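Local coordinates for protein TIR domain-containing adapter molecule 1 (Homo sapiens, PDB 4BSX) that acts as an adaptor in Toll-like receptor signalling that leads to interferon-beta induction, here represented by its helical N-terminal domain, which resembles IFIT proteins, at residues Gly22-Lys34 and Leu46-Glu59. The protein carries 2 engineered substitutions. Residues are numbered along the deposited sequence; the frame is centred on the assembly and turned at random.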
loop_
_atom_site.group_PDB
_atom_site.type_symbol
_atom_site.label_atom_id
_atom_site.label_comp_id
_atom_site.label_asym_id
_atom_site.label_seq_id
_atom_site.Cartn_x
_atom_site.Cartn_y
_atom_site.Cartn_z
ATOM N N GLY A 22 11.173 -7.911 -11.281
ATOM C CA GLY A 22 12.269 -7.553 -12.156
ATOM C C GLY A 22 12.503 -6.055 -12.114
ATOM O O GLY A 22 11.586 -5.311 -11.788
ATOM N N GLN A 23 13.703 -5.618 -12.476
ATOM C CA GLN A 23 14.060 -4.212 -12.453
ATOM C C GLN A 23 13.352 -3.443 -13.554
ATOM O O GLN A 23 13.049 -2.243 -13.378
ATOM C CB GLN A 23 15.579 -4.034 -12.586
ATOM C CG GLN A 23 16.457 -4.693 -11.444
ATOM C CD GLN A 23 16.193 -4.121 -10.035
ATOM O OE1 GLN A 23 16.748 -3.100 -9.636
ATOM N NE2 GLN A 23 15.355 -4.808 -9.273
ATOM N N ASP A 24 13.092 -4.106 -14.683
ATOM C CA ASP A 24 12.439 -3.440 -15.817
ATOM C C ASP A 24 11.028 -3.037 -15.367
ATOM O O ASP A 24 10.697 -1.844 -15.352
ATOM C CB ASP A 24 12.359 -4.329 -17.084
ATOM C CG ASP A 24 13.667 -4.395 -17.887
ATOM O OD1 ASP A 24 14.584 -3.551 -17.714
ATOM O OD2 ASP A 24 13.770 -5.340 -18.698
ATOM N N LYS A 25 10.236 -4.024 -14.952
ATOM C CA LYS A 25 8.926 -3.783 -14.304
ATOM C C LYS A 25 8.914 -2.736 -13.178
ATOM O O LYS A 25 8.037 -1.866 -13.146
ATOM C CB LYS A 25 8.306 -5.074 -13.792
ATOM C CG LYS A 25 6.870 -4.913 -13.433
ATOM C CD LYS A 25 5.965 -4.487 -14.606
ATOM C CE LYS A 25 6.008 -5.401 -15.816
ATOM N NZ LYS A 25 5.222 -6.636 -15.652
ATOM N N LEU A 26 9.888 -2.743 -12.285
ATOM C CA LEU A 26 9.934 -1.666 -11.305
ATOM C C LEU A 26 10.117 -0.273 -11.933
ATOM O O LEU A 26 9.452 0.682 -11.568
ATOM C CB LEU A 26 11.030 -1.911 -10.284
ATOM C CG LEU A 26 10.834 -3.116 -9.354
ATOM C CD1 LEU A 26 12.020 -3.189 -8.403
ATOM C CD2 LEU A 26 9.522 -3.029 -8.597
ATOM N N LEU A 27 11.048 -0.159 -12.867
ATOM C CA LEU A 27 11.188 1.056 -13.656
ATOM C C LEU A 27 9.850 1.465 -14.316
ATOM O O LEU A 27 9.444 2.613 -14.213
ATOM C CB LEU A 27 12.308 0.905 -14.706
ATOM C CG LEU A 27 13.717 0.957 -14.070
ATOM C CD1 LEU A 27 14.803 0.451 -14.976
ATOM C CD2 LEU A 27 14.047 2.392 -13.570
ATOM N N TYR A 28 9.165 0.512 -14.929
ATOM C CA TYR A 28 7.822 0.710 -15.448
ATOM C C TYR A 28 6.886 1.282 -14.390
ATOM O O TYR A 28 6.253 2.297 -14.632
ATOM C CB TYR A 28 7.254 -0.607 -15.967
ATOM C CG TYR A 28 5.799 -0.504 -16.367
ATOM C CD1 TYR A 28 5.399 0.311 -17.450
ATOM C CD2 TYR A 28 4.801 -1.197 -15.656
ATOM C CE1 TYR A 28 4.029 0.424 -17.825
ATOM C CE2 TYR A 28 3.415 -1.088 -16.026
ATOM C CZ TYR A 28 3.062 -0.289 -17.098
ATOM O OH TYR A 28 1.737 -0.213 -17.434
ATOM N N LEU A 29 6.829 0.672 -13.192
ATOM C CA LEU A 29 5.964 1.189 -12.118
ATOM C C LEU A 29 6.385 2.571 -11.609
ATOM O O LEU A 29 5.537 3.456 -11.383
ATOM C CB LEU A 29 5.852 0.192 -10.983
ATOM C CG LEU A 29 5.144 -1.074 -11.484
ATOM C CD1 LEU A 29 5.095 -2.205 -10.448
ATOM C CD2 LEU A 29 3.714 -0.750 -11.907
ATOM N N LYS A 30 7.680 2.779 -11.460
ATOM C CA LYS A 30 8.180 4.087 -11.050
ATOM C C LYS A 30 7.711 5.184 -12.048
ATOM O O LYS A 30 7.295 6.278 -11.646
ATOM C CB LYS A 30 9.724 4.050 -10.964
ATOM C CG LYS A 30 10.388 5.427 -10.992
ATOM C CD LYS A 30 11.934 5.378 -11.148
ATOM C CE LYS A 30 12.508 6.819 -11.151
ATOM N NZ LYS A 30 13.985 6.876 -11.200
ATOM N N HIS A 31 7.820 4.907 -13.345
ATOM C CA HIS A 31 7.577 5.934 -14.332
ATOM C C HIS A 31 6.059 6.201 -14.393
ATOM O O HIS A 31 5.619 7.351 -14.506
ATOM C CB HIS A 31 8.090 5.467 -15.707
ATOM C CG HIS A 31 9.583 5.276 -15.794
ATOM N ND1 HIS A 31 10.491 6.161 -15.262
ATOM C CD2 HIS A 31 10.304 4.292 -16.375
ATOM C CE1 HIS A 31 11.719 5.729 -15.511
ATOM N NE2 HIS A 31 11.627 4.596 -16.170
ATOM N N LYS A 32 5.295 5.111 -14.324
ATOM C CA LYS A 32 3.831 5.101 -14.404
ATOM C C LYS A 32 3.101 5.594 -13.150
ATOM O O LYS A 32 2.114 6.295 -13.247
ATOM C CB LYS A 32 3.362 3.671 -14.672
ATOM C CG LYS A 32 1.889 3.513 -14.805
ATOM C CD LYS A 32 1.574 2.080 -15.205
ATOM C CE LYS A 32 0.081 1.837 -15.297
ATOM N NZ LYS A 32 -0.291 0.499 -15.825
ATOM N N LEU A 33 3.565 5.204 -11.970
ATOM C CA LEU A 33 2.788 5.448 -10.747
ATOM C C LEU A 33 2.884 6.905 -10.328
ATOM O O LEU A 33 2.048 7.402 -9.579
ATOM C CB LEU A 33 3.286 4.560 -9.614
ATOM C CG LEU A 33 2.879 3.083 -9.687
ATOM C CD1 LEU A 33 3.365 2.322 -8.464
ATOM C CD2 LEU A 33 1.345 2.986 -9.774
ATOM N N LYS A 34 3.904 7.583 -10.851
ATOM C CA LYS A 34 4.307 8.923 -10.418
ATOM C C LYS A 34 3.241 9.980 -10.686
ATOM O O LYS A 34 3.176 10.982 -9.970
ATOM C CB LYS A 34 5.640 9.269 -11.115
ATOM C CG LYS A 34 6.044 10.746 -11.134
ATOM C CD LYS A 34 6.979 11.118 -9.994
ATOM C CE LYS A 34 7.806 12.376 -10.329
ATOM N NZ LYS A 34 8.687 12.849 -9.202
ATOM N N LEU A 46 2.553 3.246 -3.103
ATOM C CA LEU A 46 3.184 2.237 -3.952
ATOM C C LEU A 46 4.325 2.809 -4.816
ATOM O O LEU A 46 5.316 2.121 -5.099
ATOM C CB LEU A 46 2.164 1.547 -4.844
ATOM C CG LEU A 46 2.680 0.281 -5.569
ATOM C CD1 LEU A 46 3.167 -0.791 -4.613
ATOM C CD2 LEU A 46 1.604 -0.313 -6.458
ATOM N N HIS A 47 4.205 4.053 -5.224
ATOM C CA HIS A 47 5.289 4.699 -5.979
ATOM C C HIS A 47 6.543 4.745 -5.099
ATOM O O HIS A 47 7.669 4.446 -5.534
ATOM C CB HIS A 47 4.829 6.105 -6.405
ATOM C CG HIS A 47 5.907 6.962 -6.979
ATOM N ND1 HIS A 47 6.465 6.732 -8.220
ATOM C CD2 HIS A 47 6.517 8.065 -6.483
ATOM C CE1 HIS A 47 7.414 7.624 -8.439
ATOM N NE2 HIS A 47 7.456 8.452 -7.409
ATOM N N ALA A 48 6.335 5.087 -3.837
ATOM C CA ALA A 48 7.455 5.245 -2.888
ATOM C C ALA A 48 8.124 3.904 -2.574
ATOM O O ALA A 48 9.358 3.811 -2.465
ATOM C CB ALA A 48 6.968 5.929 -1.577
HETATM N N MSE A 49 7.300 2.870 -2.390
HETATM C CA MSE A 49 7.787 1.497 -2.109
HETATM C C MSE A 49 8.566 0.973 -3.309
HETATM O O MSE A 49 9.609 0.297 -3.161
HETATM C CB MSE A 49 6.618 0.576 -1.782
HETATM C CG MSE A 49 5.950 0.893 -0.420
HETATM SE SE MSE A 49 4.178 0.025 -0.204
HETATM C CE MSE A 49 4.554 -1.845 -0.433
ATOM N N VAL A 50 8.070 1.295 -4.504
ATOM C CA VAL A 50 8.778 0.955 -5.770
ATOM C C VAL A 50 10.159 1.566 -5.786
ATOM O O VAL A 50 11.114 0.895 -6.053
ATOM C CB VAL A 50 7.977 1.402 -7.005
ATOM C CG1 VAL A 50 8.889 1.466 -8.263
ATOM C CG2 VAL A 50 6.845 0.434 -7.210
ATOM N N LEU A 51 10.255 2.847 -5.451
ATOM C CA LEU A 51 11.540 3.534 -5.360
ATOM C C LEU A 51 12.482 2.889 -4.322
ATOM O O LEU A 51 13.697 2.755 -4.528
ATOM C CB LEU A 51 11.281 4.990 -4.975
ATOM C CG LEU A 51 10.592 5.795 -6.049
ATOM C CD1 LEU A 51 10.129 7.154 -5.512
ATOM C CD2 LEU A 51 11.545 5.969 -7.206
ATOM N N LEU A 52 11.918 2.515 -3.180
ATOM C CA LEU A 52 12.687 1.847 -2.135
ATOM C C LEU A 52 13.234 0.514 -2.614
ATOM O O LEU A 52 14.386 0.187 -2.330
ATOM C CB LEU A 52 11.813 1.615 -0.894
ATOM C CG LEU A 52 11.436 2.843 -0.068
ATOM C CD1 LEU A 52 10.517 2.447 1.056
ATOM C CD2 LEU A 52 12.703 3.511 0.439
ATOM N N LYS A 53 12.407 -0.268 -3.312
ATOM C CA LYS A 53 12.855 -1.552 -3.870
ATOM C C LYS A 53 13.869 -1.402 -5.041
ATOM O O LYS A 53 14.594 -2.334 -5.394
ATOM C CB LYS A 53 11.633 -2.375 -4.316
ATOM C CG LYS A 53 11.925 -3.899 -4.366
ATOM C CD LYS A 53 12.071 -4.483 -2.899
ATOM C CE LYS A 53 12.660 -5.909 -2.883
ATOM N NZ LYS A 53 13.225 -6.326 -1.557
ATOM N N LEU A 54 13.907 -0.222 -5.645
ATOM C CA LEU A 54 14.906 0.073 -6.683
ATOM C C LEU A 54 16.180 0.612 -6.058
ATOM O O LEU A 54 17.130 0.918 -6.756
ATOM C CB LEU A 54 14.378 1.114 -7.697
ATOM C CG LEU A 54 13.588 0.543 -8.879
ATOM C CD1 LEU A 54 12.696 1.566 -9.516
ATOM C CD2 LEU A 54 14.534 -0.029 -9.929
ATOM N N GLY A 55 16.205 0.780 -4.741
ATOM C CA GLY A 55 17.397 1.336 -4.125
ATOM C C GLY A 55 17.431 2.855 -4.109
ATOM O O GLY A 55 18.385 3.445 -3.605
ATOM N N GLN A 56 16.381 3.489 -4.628
ATOM C CA GLN A 56 16.334 4.948 -4.715
ATOM C C GLN A 56 15.647 5.542 -3.477
ATOM O O GLN A 56 14.501 6.022 -3.531
ATOM C CB GLN A 56 15.639 5.378 -6.015
ATOM C CG GLN A 56 16.382 4.884 -7.259
ATOM C CD GLN A 56 15.590 5.028 -8.565
ATOM O OE1 GLN A 56 15.036 6.090 -8.872
ATOM N NE2 GLN A 56 15.541 3.942 -9.336
ATOM N N GLU A 57 16.386 5.512 -2.379
ATOM C CA GLU A 57 15.926 5.933 -1.066
ATOM C C GLU A 57 15.769 7.443 -0.915
ATOM O O GLU A 57 14.798 7.915 -0.294
ATOM C CB GLU A 57 16.908 5.442 0.004
ATOM C CG GLU A 57 17.004 3.924 0.122
ATOM C CD GLU A 57 17.313 3.473 1.545
ATOM O OE1 GLU A 57 17.289 4.333 2.462
ATOM O OE2 GLU A 57 17.571 2.259 1.739
ATOM N N THR A 58 16.727 8.201 -1.448
ATOM C CA THR A 58 16.646 9.663 -1.410
ATOM C C THR A 58 15.323 10.137 -1.978
ATOM O O THR A 58 14.637 10.958 -1.351
ATOM C CB THR A 58 17.792 10.301 -2.189
ATOM O OG1 THR A 58 18.988 10.093 -1.461
ATOM C CG2 THR A 58 17.598 11.813 -2.363
ATOM N N GLU A 59 14.939 9.607 -3.138
ATOM C CA GLU A 59 13.710 10.062 -3.784
ATOM C C GLU A 59 12.524 9.467 -3.013
ATOM O O GLU A 59 11.540 10.145 -2.752
ATOM C CB GLU A 59 13.716 9.701 -5.276
ATOM C CG GLU A 59 12.445 10.090 -6.087
ATOM C CD GLU A 59 12.547 9.739 -7.612
ATOM O OE1 GLU A 59 13.668 9.486 -8.098
ATOM O OE2 GLU A 59 11.516 9.698 -8.324
HETATM O O HOH W 1 13.849 9.937 -10.509
#
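Val50 enters helix 23-33 as a knob into a hole formed by Leu26, Leu29, Lys30 and Leu33. Its CG1, anti to the backbone N (chi1 162°), reaches backbone, 3.4 Å from Leu26 O, while CG2 lies 3.9 Å from Leu29 CB. Toward the C-terminal end of helix 23-33, Leu33 CD1 presses on the branch point of Leu46, 3.6 Å from CG; Leu46 also touches Leu18 and Leu102, which ties the pair to helices 11-19 and 96-108. Near the other end, Leu54 and Leu26 run past each other in opposite directions, with Leu54 CG 3.8 Å from Leu26 CB.

The axes of 23-33 and 46-53 approach to 9.0 Å, and their directions differ by 144°, a roughly antiparallel helical hairpin in an all-helical domain structurally similar to IFIT proteins, which are built from tetratricopeptide repeats. A Schellman motif at Gly55, with positive phi, ends the second helix and turns the chain into helix 57-65.

Lys34 CA lies over one face of the His47 ring, a CH-pi contact 4.0 Å from the centroid; Leu51 CG of its own helix stands over the rim of the opposite face. Lys30 O sits at the ring edge, in its plane.

Polar contacts follow the extended Lys30 chain, which passes Leu51 CD2 and crosses Gln56 nearly at right angles. Lys30 NZ gives a 2.7 Å hydrogen bond to a lone pair of Gln56 OE1, in the carbonyl plane (C=O...N 130°). A water accepts from Lys30 NZ and donates to Glu59 OE1, bridging two opposite charges too far apart for a direct salt bridge.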